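Probable sensor histidine kinase pdtas (Mycobacterium tuberculosis, PDB 2YKF) is probably a cytosolic sensor histidine kinase that autophosphorylates on binding c-di-GMP in nutrient starvation and signals through PdtaR. Local coordinates at residues Y194-P197 against N198-S201. Numbering follows the deposited sequence.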
ATOM      1  N   TYR A 194      -9.797  16.629  -8.512  1.00 30.29           N
ATOM      2  CA  TYR A 194      -9.807  15.185  -8.896  1.00 30.58           C
ATOM      3  C   TYR A 194      -9.963  14.377  -7.639  1.00 29.71           C
ATOM      4  O   TYR A 194      -9.319  14.717  -6.616  1.00 26.73           O
ATOM      5  CB  TYR A 194      -8.485  14.746  -9.611  1.00 32.09           C
ATOM      6  CG  TYR A 194      -8.478  13.252  -9.872  1.00 30.73           C
ATOM      7  CD1 TYR A 194      -9.233  12.719 -10.928  1.00 33.87           C
ATOM      8  CD2 TYR A 194      -7.842  12.365  -8.980  1.00 32.68           C
ATOM      9  CE1 TYR A 194      -9.288  11.355 -11.164  1.00 35.34           C
ATOM     10  CE2 TYR A 194      -7.884  11.009  -9.192  1.00 32.56           C
ATOM     11  CZ  TYR A 194      -8.603  10.506 -10.274  1.00 36.16           C
ATOM     12  OH  TYR A 194      -8.672   9.177 -10.465  1.00 34.73           O
ATOM     13  N   ALA A 195     -10.822  13.350  -7.716  1.00 29.78           N
ATOM     14  CA  ALA A 195     -10.990  12.341  -6.632  1.00 29.82           C
ATOM     15  C   ALA A 195     -10.974  10.939  -7.245  1.00 29.55           C
ATOM     16  O   ALA A 195     -11.714  10.644  -8.220  1.00 28.32           O
ATOM     17  CB  ALA A 195     -12.324  12.587  -5.857  1.00 30.74           C
ATOM     18  N   SER A 196     -10.091  10.080  -6.735  1.00 29.01           N
ATOM     19  CA  SER A 196      -9.944   8.749  -7.311  1.00 27.88           C
ATOM     20  C   SER A 196     -11.206   7.913  -7.008  1.00 26.39           C
ATOM     21  O   SER A 196     -12.062   8.306  -6.151  1.00 27.02           O
ATOM     22  CB  SER A 196      -8.666   8.096  -6.756  1.00 28.63           C
ATOM     23  OG  SER A 196      -8.844   7.851  -5.364  1.00 27.34           O
ATOM     24  N   PRO A 197     -11.381   6.778  -7.722  1.00 24.89           N
ATOM     25  CA  PRO A 197     -12.527   5.942  -7.397  1.00 24.65           C
ATOM     26  C   PRO A 197     -12.559   5.544  -5.900  1.00 23.77           C
ATOM     27  O   PRO A 197     -13.638   5.556  -5.245  1.00 25.81           O
ATOM     28  CB  PRO A 197     -12.286   4.710  -8.310  1.00 24.10           C
ATOM     29  CG  PRO A 197     -11.778   5.359  -9.581  1.00 25.03           C
ATOM     30  CD  PRO A 197     -10.750   6.338  -8.981  1.00 26.00           C
ATOM     31  N   ASN A 198     -11.400   5.189  -5.348  1.00 25.17           N
ATOM     32  CA  ASN A 198     -11.314   4.803  -3.918  1.00 24.59           C
ATOM     33  C   ASN A 198     -11.679   5.896  -2.971  1.00 25.97           C
ATOM     34  O   ASN A 198     -12.299   5.659  -1.898  1.00 23.93           O
ATOM     35  CB  ASN A 198      -9.898   4.254  -3.591  1.00 24.52           C
ATOM     36  CG  ASN A 198      -9.818   2.775  -3.868  1.00 29.65           C
ATOM     37  OD1 ASN A 198     -10.851   2.149  -4.178  1.00 28.15           O
ATOM     38  ND2 ASN A 198      -8.618   2.211  -3.818  1.00 32.18           N
ATOM     39  N   ALA A 199     -11.332   7.124  -3.349  1.00 25.65           N
ATOM     40  CA  ALA A 199     -11.675   8.220  -2.483  1.00 24.53           C
ATOM     41  C   ALA A 199     -13.200   8.403  -2.500  1.00 26.45           C
ATOM     42  O   ALA A 199     -13.846   8.614  -1.440  1.00 26.59           O
ATOM     43  CB  ALA A 199     -10.959   9.474  -2.936  1.00 20.89           C
ATOM     44  N   LEU A 200     -13.778   8.324  -3.682  1.00 28.18           N
ATOM     45  CA  LEU A 200     -15.249   8.489  -3.828  1.00 28.55           C
ATOM     46  C   LEU A 200     -15.946   7.346  -3.068  1.00 27.29           C
ATOM     47  O   LEU A 200     -17.006   7.546  -2.446  1.00 27.77           O
ATOM     48  CB  LEU A 200     -15.676   8.365  -5.292  1.00 30.26           C
ATOM     49  CG  LEU A 200     -16.148   9.512  -6.196  1.00 42.06           C
ATOM     50  CD1 LEU A 200     -15.180   9.746  -7.387  1.00 47.02           C
ATOM     51  CD2 LEU A 200     -17.561   9.149  -6.703  1.00 48.78           C
ATOM     52  N   SER A 201     -15.401   6.141  -3.187  1.00 26.27           N
ATOM     53  CA  SER A 201     -15.893   4.980  -2.390  1.00 26.04           C
ATOM     54  C   SER A 201     -15.917   5.294  -0.879  1.00 25.11           C
ATOM     55  O   SER A 201     -16.954   5.172  -0.242  1.00 24.67           O
ATOM     56  CB  SER A 201     -15.050   3.705  -2.697  1.00 25.51           C
ATOM     57  OG  SER A 201     -15.507   3.272  -3.967  1.00 28.30           O
TER
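An N-capped helix start, where edge strand 192-195 of the PAS-like domain turns into helix 197-205, is built on Ser196 and Ala199. With chi1 at 67°, Ser196 OG is close to both arms of its own backbone and faces the amide of Ala199, accepting from Ala199 N at 3.3 Å, a long capping bond with an N-H...O angle of 150°. OG also bonds Phe183 N on the neighbouring strand, tying the cap to the sheet. Pro197 takes the first helical position (N1), where the missing N-H costs no helical bond. The regular helical bonds then begin: Leu200 N to Ser196 O at 3.0 Å and Ser201 N to Pro197 O at 2.8 Å, both nearly straight.

The buried methyls of Ala195 and Ala199 are 4.5 Å apart (CB to CB), and Leu200 CD1 lies 4.3 Å from Ala195 CB, so the strand end packs loosely against the first turn. Asn198 ND2 reaches back to Gly180 O, while Asn198 OD1 and Ser201 OG both bind Arg60 NH1 of the second subunit, bringing this turn into the dimer interface. A serine N-cap followed by proline makes a compact strand-to-helix junction at the edge of the antiparallel PAS-like sheet.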